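Local structure of molybdate binding protein II (Clostridium pasteurianum, 1GUT) at residues Q8-V13 against E54-V59; L16-V21 against I39-V44. The protein binds molybdate, taking up one molybdenum per protein molecule, and is a small molbindin that assembles as a hexamer. All coordinates share one frame; numbering follows the deposited sequence.

Read from the N terminus, the chain enters strand 8-18, whose first half supplies one side of contact 1 and whose end, with the turn after it, supplies one side of contact 2. Strands 22-29 and 34-40 follow, and contact 2 closes this excursion when the junction of strand 34-40 with helix 41-47 returns to residues 16-21. Strand 54-58 then runs back along residues 8-13, closing the wider loop of contact 1, inside which contact 2 is nested. The centres of the two contacts lie about 17 Å apart. Contact 1 adds a strand to the antiparallel sheet, whereas contact 2 ties the helix to a strand and turn of that sheet.

Contact 1 of 2, residues Q8-V13 against E54-V59; sequences QLKGKV and ELTAVV
Glu54 sits across from Lys12 in a non-hydrogen-bonded pair, and its carboxylate meets the ammonium group indirectly: one water accepts from Lys12 NZ at 2.8 Å and donates to Glu54 OE2 over a longer distance. NZ also bonds to the carbonyl of Gly52, so the lysine end has a backbone partner besides the bridge. At Leu55 the pairing becomes hydrogen-bonded. Gly11 N reaches Leu55 O at 2.8 Å, approaching nearly in line with the carbonyl (175°), while Leu55 N returns a bond to Gly11 O. The Leu55 and Val13 side chains meet at a slant, with Leu55 CD1 3.5 Å from Val13 CG2. Hydrogen-bonded and non-hydrogen-bonded pairs alternate in this way along an antiparallel beta ladder, here joining strands 8-18 and 54-58 within the OB-like TOBE domain. Thr56 turns to the face that carries Lys10 and Gln8; its side chain lies beside that of Lys10, pointing the same way, with OG1 3.8 Å from Lys10 CG, and Thr56 CG2 approaches Gln8 CB at 3.9 Å. Ala57 forms the second bonded pair: Leu9 N reaches Ala57 O in the carbonyl plane at 2.9 Å, whereas Ala57 N meets Leu9 O at 2.8 Å from above its carbonyl plane. Val58 CG2 lies 4.3 Å from Gln8 CG; with Thr56, Val58 also pairs with a strand of a second subunit, carrying the sheet across the interface.

Contact 2 of 2, residues L16-V21 against I39-V44; sequences LKKGVV and ISLDSV
With CG anti to its backbone N (chi1 -179°), Leu41 extends from the first turn of helix 41-47 toward the strand end and turn at residues 16-21, while Lys18 CG lies anti to the residue's carbonyl carbon, and the extended chain beyond it passes across the leucine at about a right angle. The two methyls of Leu41 thereby divide the work. CD1 rests on the lysine methylenes, 3.8 Å from Lys18 CG, and CD2 lies against the turn backbone, 3.6 Å from both Gly19 O and Val20 O. Farther along the lysine, CE reaches Val44 CG1 at 3.9 Å, so the aliphatic length of a charged side chain spans two residues about one helical turn apart. Leu16 CD1 adds a looser apolar approach to Val44 CG2.

The polar link is made by the backbone. Leu41 N donates to Val21 O at 2.9 Å, nearly straight at hydrogen (169°) but from 41° outside the carbonyl plane. A water donates to the same oxygen and accepts from Asp42 N, giving Val21 O two donors and joining another helix-start amide to the turn. Ser40 occupies the N-cap position: its OG accepts from Ser43 N at 3.1 Å, the standard way of satisfying an amide at a helix start. Other subunits adjoin the same region: Ser40 packs on Ile38 of a neighbouring subunit, and Ser43 OG bonds to Ser4 O of another neighbouring subunit.

The OB-fold topology places helix 41-47 after the third strand, 34-40, and here its start meets the far end of the first, 8-18. Strand 22-29 touches both sides of the contact, with Val44 on Ala23 and Leu16 on Val25.

Contact 1 of 2, residues Q8-V13 against E54-V59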
ATOM      1  N   GLN A   8      15.347  -5.817  -0.016  1.00 11.02           N
ATOM      2  CA  GLN A   8      16.149  -5.229  -1.078  1.00 11.41           C
ATOM      3  C   GLN A   8      16.541  -6.361  -2.002  1.00 11.79           C
ATOM      4  O   GLN A   8      17.232  -7.317  -1.592  1.00 13.42           O
ATOM      5  CB  GLN A   8      17.414  -4.599  -0.496  1.00 11.86           C
ATOM      6  CG  GLN A   8      17.112  -3.416   0.424  1.00 15.68           C
ATOM      7  CD  GLN A   8      18.364  -2.638   0.823  1.00 18.81           C
ATOM      8  OE1 GLN A   8      19.211  -2.301  -0.024  1.00 21.06           O
ATOM      9  NE2 GLN A   8      18.480  -2.349   2.103  1.00 20.29           N
ATOM     10  N   LEU A   9      16.059  -6.265  -3.230  1.00 11.01           N
ATOM     11  CA  LEU A   9      16.292  -7.275  -4.256  1.00 11.25           C
ATOM     12  C   LEU A   9      17.027  -6.643  -5.438  1.00 12.02           C
ATOM     13  O   LEU A   9      16.416  -5.885  -6.203  1.00 11.09           O
ATOM     14  CB  LEU A   9      14.942  -7.845  -4.692  1.00 12.49           C
ATOM     15  CG  LEU A   9      14.023  -8.369  -3.598  1.00 14.17           C
ATOM     16  CD1 LEU A   9      12.703  -8.836  -4.231  1.00 15.82           C
ATOM     17  CD2 LEU A   9      14.696  -9.514  -2.892  1.00 17.20           C
ATOM     18  N   LYS A  10      18.315  -6.971  -5.603  1.00 11.95           N
ATOM     19  CA  LYS A  10      19.109  -6.402  -6.700  1.00 13.78           C
ATOM     20  C   LYS A  10      18.766  -7.068  -8.018  1.00 14.36           C
ATOM     21  O   LYS A  10      18.597  -8.284  -8.074  1.00 15.35           O
ATOM     22  CB  LYS A  10      20.617  -6.607  -6.451  1.00 15.15           C
ATOM     23  CG  LYS A  10      21.162  -5.956  -5.199  1.00 18.84           C
ATOM     24  CD  LYS A  10      22.681  -6.157  -5.083  1.00 24.67           C
ATOM     25  CE  LYS A  10      23.263  -5.559  -3.809  1.00 29.49           C
ATOM     26  NZ  LYS A  10      23.294  -6.512  -2.648  1.00 33.12           N
ATOM     27  N   GLY A  11      18.711  -6.286  -9.094  1.00 13.72           N
ATOM     28  CA  GLY A  11      18.387  -6.876 -10.374  1.00 15.56           C
ATOM     29  C   GLY A  11      18.799  -6.009 -11.526  1.00 15.42           C
ATOM     30  O   GLY A  11      19.380  -4.956 -11.328  1.00 17.01           O
ATOM     31  N   LYS A  12      18.490  -6.476 -12.726  1.00 14.71           N
ATOM     32  CA  LYS A  12      18.840  -5.767 -13.935  1.00 14.29           C
ATOM     33  C   LYS A  12      17.545  -5.438 -14.652  1.00 13.62           C
ATOM     34  O   LYS A  12      16.663  -6.283 -14.763  1.00 12.77           O
ATOM     35  CB  LYS A  12      19.709  -6.684 -14.804  1.00 15.74           C
ATOM     36  CG  LYS A  12      20.146  -6.050 -16.092  1.00 18.38           C
ATOM     37  CD  LYS A  12      21.140  -6.974 -16.816  1.00 21.83           C
ATOM     38  CE  LYS A  12      21.786  -6.286 -18.018  1.00 24.45           C
ATOM     39  NZ  LYS A  12      22.818  -5.266 -17.636  1.00 25.67           N
ATOM     40  N   VAL A  13      17.420  -4.202 -15.125  1.00 12.32           N
ATOM     41  CA  VAL A  13      16.205  -3.816 -15.830  1.00 12.81           C
ATOM     42  C   VAL A  13      16.115  -4.566 -17.152  1.00 12.51           C
ATOM     43  O   VAL A  13      17.037  -4.463 -17.997  1.00 12.88           O
ATOM     44  CB  VAL A  13      16.160  -2.312 -16.113  1.00 12.82           C
ATOM     45  CG1 VAL A  13      14.925  -1.991 -16.906  1.00 12.91           C
ATOM     46  CG2 VAL A  13      16.182  -1.507 -14.800  1.00 13.20           C
ATOM     47  N   GLU A  54      21.499  -1.704 -13.527  1.00 14.80           N
ATOM     48  CA  GLU A  54      21.500  -2.550 -12.313  1.00 15.43           C
ATOM     49  C   GLU A  54      20.884  -1.695 -11.219  1.00 15.59           C
ATOM     50  O   GLU A  54      21.425  -0.652 -10.868  1.00 16.33           O
ATOM     51  CB  GLU A  54      22.934  -3.003 -11.939  1.00 16.53           C
ATOM     52  CG  GLU A  54      23.563  -3.902 -12.997  1.00 20.50           C
ATOM     53  CD  GLU A  54      25.023  -4.240 -12.702  1.00 26.71           C
ATOM     54  OE1 GLU A  54      25.596  -3.682 -11.741  1.00 30.57           O
ATOM     55  OE2 GLU A  54      25.610  -5.059 -13.438  1.00 30.61           O
ATOM     56  N   LEU A  55      19.728  -2.120 -10.718  1.00 14.71           N
ATOM     57  CA  LEU A  55      18.982  -1.363  -9.702  1.00 14.49           C
ATOM     58  C   LEU A  55      18.492  -2.293  -8.610  1.00 13.97           C
ATOM     59  O   LEU A  55      18.624  -3.493  -8.725  1.00 14.86           O
ATOM     60  CB  LEU A  55      17.773  -0.648 -10.341  1.00 15.70           C
ATOM     61  CG  LEU A  55      18.130   0.354 -11.442  1.00 17.04           C
ATOM     62  CD1 LEU A  55      16.884   0.786 -12.190  1.00 17.22           C
ATOM     63  CD2 LEU A  55      18.869   1.551 -10.833  1.00 20.26           C
ATOM     64  N   THR A  56      17.879  -1.739  -7.571  1.00 12.53           N
ATOM     65  CA  THR A  56      17.395  -2.552  -6.472  1.00 12.27           C
ATOM     66  C   THR A  56      15.923  -2.291  -6.211  1.00 11.96           C
ATOM     67  O   THR A  56      15.504  -1.134  -6.102  1.00 13.36           O
ATOM     68  CB  THR A  56      18.209  -2.195  -5.210  1.00 12.10           C
ATOM     69  OG1 THR A  56      19.601  -2.474  -5.443  1.00 14.76           O
ATOM     70  CG2 THR A  56      17.820  -3.080  -4.012  1.00 13.55           C
ATOM     71  N   ALA A  57      15.141  -3.357  -6.110  1.00 10.43           N
ATOM     72  CA  ALA A  57      13.715  -3.239  -5.779  1.00 11.02           C
ATOM     73  C   ALA A  57      13.597  -3.240  -4.257  1.00 10.44           C
ATOM     74  O   ALA A  57      14.254  -4.036  -3.565  1.00 11.01           O
ATOM     75  CB  ALA A  57      12.957  -4.433  -6.364  1.00 10.67           C
ATOM     76  N   VAL A  58      12.748  -2.365  -3.721  1.00  9.08           N
ATOM     77  CA  VAL A  58      12.551  -2.263  -2.266  1.00 10.27           C
ATOM     78  C   VAL A  58      11.059  -2.335  -1.958  1.00  9.70           C
ATOM     79  O   VAL A  58      10.248  -1.686  -2.630  1.00 10.21           O
ATOM     80  CB  VAL A  58      13.141  -0.925  -1.726  1.00 10.93           C
ATOM     81  CG1 VAL A  58      12.908  -0.813  -0.223  1.00 11.93           C
ATOM     82  CG2 VAL A  58      14.646  -0.801  -2.018  1.00 12.56           C
ATOM     83  N   VAL A  59      10.688  -3.100  -0.932  1.00  9.21           N
ATOM     84  CA  VAL A  59       9.260  -3.256  -0.595  1.00  9.86           C
ATOM     85  C   VAL A  59       9.047  -3.203   0.913  1.00  9.24           C
ATOM     86  O   VAL A  59       9.742  -3.867   1.659  1.00  9.28           O
ATOM     87  CB  VAL A  59       8.701  -4.637  -1.061  1.00 10.59           C
ATOM     88  CG1 VAL A  59       7.197  -4.732  -0.815  1.00 11.14           C
ATOM     89  CG2 VAL A  59       9.020  -4.910  -2.526  1.00 12.71           C
TER
HETATM   90  O   HOH W   1      24.879  -6.606 -16.240  1.00 46.08           O

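Contact 2 of 2, residues L16-V21 against I39-V44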
ATOM      1  N   LEU A  16      10.979  -1.750 -19.671  1.00 14.02           N
ATOM      2  CA  LEU A  16      10.607  -0.396 -19.268  1.00 14.20           C
ATOM      3  C   LEU A  16       9.536   0.104 -20.211  1.00 14.02           C
ATOM      4  O   LEU A  16       9.738   0.107 -21.428  1.00 14.98           O
ATOM      5  CB  LEU A  16      11.823   0.536 -19.292  1.00 14.28           C
ATOM      6  CG  LEU A  16      11.606   2.007 -18.940  1.00 16.77           C
ATOM      7  CD1 LEU A  16      11.080   2.163 -17.522  1.00 17.63           C
ATOM      8  CD2 LEU A  16      12.939   2.730 -19.088  1.00 19.38           C
ATOM      9  N   LYS A  17       8.382   0.493 -19.672  1.00 12.44           N
ATOM     10  CA  LYS A  17       7.289   1.023 -20.485  1.00 13.45           C
ATOM     11  C   LYS A  17       6.838   2.301 -19.816  1.00 13.29           C
ATOM     12  O   LYS A  17       6.411   2.283 -18.670  1.00 11.84           O
ATOM     13  CB  LYS A  17       6.151  -0.004 -20.578  1.00 14.83           C
ATOM     14  CG  LYS A  17       4.957   0.467 -21.408  1.00 17.54           C
ATOM     15  CD  LYS A  17       3.992  -0.684 -21.730  1.00 20.97           C
ATOM     16  CE  LYS A  17       3.343  -1.288 -20.471  1.00 22.50           C
ATOM     17  NZ  LYS A  17       2.349  -2.390 -20.778  1.00 22.48           N
ATOM     18  N   LYS A  18       6.945   3.415 -20.519  1.00 12.85           N
ATOM     19  CA  LYS A  18       6.599   4.701 -19.972  1.00 13.77           C
ATOM     20  C   LYS A  18       5.190   5.107 -20.311  1.00 14.00           C
ATOM     21  O   LYS A  18       4.738   4.972 -21.440  1.00 15.99           O
ATOM     22  CB  LYS A  18       7.543   5.765 -20.548  1.00 14.25           C
ATOM     23  CG  LYS A  18       8.971   5.589 -20.109  1.00 16.24           C
ATOM     24  CD  LYS A  18       9.927   6.605 -20.735  1.00 19.53           C
ATOM     25  CE  LYS A  18      11.368   6.338 -20.264  1.00 23.98           C
ATOM     26  NZ  LYS A  18      12.348   7.344 -20.789  1.00 26.88           N
ATOM     27  N   GLY A  19       4.499   5.603 -19.305  1.00 13.95           N
ATOM     28  CA  GLY A  19       3.163   6.143 -19.500  1.00 14.96           C
ATOM     29  C   GLY A  19       3.250   7.656 -19.373  1.00 16.36           C
ATOM     30  O   GLY A  19       4.310   8.254 -19.552  1.00 17.55           O
ATOM     31  N   VAL A  20       2.142   8.298 -19.060  1.00 17.59           N
ATOM     32  CA  VAL A  20       2.147   9.754 -18.909  1.00 18.12           C
ATOM     33  C   VAL A  20       2.438  10.178 -17.478  1.00 17.23           C
ATOM     34  O   VAL A  20       3.161  11.149 -17.232  1.00 17.25           O
ATOM     35  CB  VAL A  20       0.822  10.357 -19.435  1.00 19.77           C
ATOM     36  CG1 VAL A  20       0.628  11.765 -18.954  1.00 21.54           C
ATOM     37  CG2 VAL A  20       0.862  10.313 -20.940  1.00 21.33           C
ATOM     38  N   VAL A  21       1.948   9.382 -16.532  1.00 16.10           N
ATOM     39  CA  VAL A  21       2.126   9.683 -15.137  1.00 15.56           C
ATOM     40  C   VAL A  21       3.022   8.659 -14.476  1.00 14.41           C
ATOM     41  O   VAL A  21       3.805   8.997 -13.604  1.00 14.40           O
ATOM     42  CB  VAL A  21       0.713   9.712 -14.418  1.00 15.45           C
ATOM     43  CG1 VAL A  21       0.841   9.784 -12.903  1.00 17.63           C
ATOM     44  CG2 VAL A  21      -0.169  10.831 -14.979  1.00 17.88           C
ATOM     45  N   ILE A  39       6.227   2.986 -10.934  1.00 10.90           N
ATOM     46  CA  ILE A  39       6.671   4.197 -10.255  1.00 12.40           C
ATOM     47  C   ILE A  39       6.288   5.411 -11.076  1.00 11.91           C
ATOM     48  O   ILE A  39       5.735   5.279 -12.166  1.00 11.81           O
ATOM     49  CB  ILE A  39       8.210   4.188 -10.028  1.00 13.85           C
ATOM     50  CG1 ILE A  39       8.941   4.027 -11.358  1.00 14.58           C
ATOM     51  CG2 ILE A  39       8.614   3.090  -9.061  1.00 15.36           C
ATOM     52  CD1 ILE A  39      10.477   4.109 -11.272  1.00 16.92           C
ATOM     53  N   SER A  40       6.534   6.599 -10.546  1.00 11.39           N
ATOM     54  CA  SER A  40       6.212   7.780 -11.325  1.00 12.18           C
ATOM     55  C   SER A  40       7.169   7.961 -12.485  1.00 12.86           C
ATOM     56  O   SER A  40       8.333   7.577 -12.407  1.00 12.79           O
ATOM     57  CB  SER A  40       6.226   9.042 -10.461  1.00 13.31           C
ATOM     58  OG  SER A  40       7.559   9.428 -10.152  1.00 14.42           O
ATOM     59  N   LEU A  41       6.688   8.566 -13.557  1.00 12.86           N
ATOM     60  CA  LEU A  41       7.541   8.838 -14.704  1.00 14.20           C
ATOM     61  C   LEU A  41       8.649   9.804 -14.283  1.00 14.87           C
ATOM     62  O   LEU A  41       9.792   9.688 -14.727  1.00 14.37           O
ATOM     63  CB  LEU A  41       6.709   9.428 -15.844  1.00 14.57           C
ATOM     64  CG  LEU A  41       7.474   9.743 -17.129  1.00 14.40           C
ATOM     65  CD1 LEU A  41       7.919   8.430 -17.813  1.00 16.50           C
ATOM     66  CD2 LEU A  41       6.606  10.553 -18.070  1.00 16.67           C
ATOM     67  N   ASP A  42       8.331  10.739 -13.397  1.00 15.31           N
ATOM     68  CA  ASP A  42       9.343  11.675 -12.924  1.00 17.93           C
ATOM     69  C   ASP A  42      10.535  10.938 -12.325  1.00 17.71           C
ATOM     70  O   ASP A  42      11.677  11.329 -12.521  1.00 17.99           O
ATOM     71  CB  ASP A  42       8.749  12.586 -11.838  1.00 19.69           C
ATOM     72  CG  ASP A  42       7.738  13.581 -12.370  1.00 24.11           C
ATOM     73  OD1 ASP A  42       7.768  13.899 -13.579  1.00 28.35           O
ATOM     74  OD2 ASP A  42       6.874  14.110 -11.631  1.00 28.07           O
ATOM     75  N   SER A  43      10.276   9.853 -11.597  1.00 17.70           N
ATOM     76  CA  SER A  43      11.368   9.118 -10.975  1.00 17.76           C
ATOM     77  C   SER A  43      12.213   8.385 -11.990  1.00 18.09           C
ATOM     78  O   SER A  43      13.412   8.197 -11.787  1.00 18.63           O
ATOM     79  CB  SER A  43      10.849   8.113  -9.945  1.00 18.58           C
ATOM     80  OG  SER A  43      10.255   8.791  -8.866  1.00 19.32           O
ATOM     81  N   VAL A  44      11.586   7.888 -13.041  1.00 18.30           N
ATOM     82  CA  VAL A  44      12.349   7.204 -14.063  1.00 19.57           C
ATOM     83  C   VAL A  44      13.379   8.148 -14.610  1.00 20.49           C
ATOM     84  O   VAL A  44      14.552   7.790 -14.754  1.00 19.99           O
ATOM     85  CB  VAL A  44      11.438   6.685 -15.181  1.00 19.89           C
ATOM     86  CG1 VAL A  44      12.248   6.387 -16.456  1.00 20.56           C
ATOM     87  CG2 VAL A  44      10.704   5.478 -14.699  1.00 21.64           C
TER
HETATM   88  O   HOH W   2       5.332  11.472 -13.294  1.00 18.55           O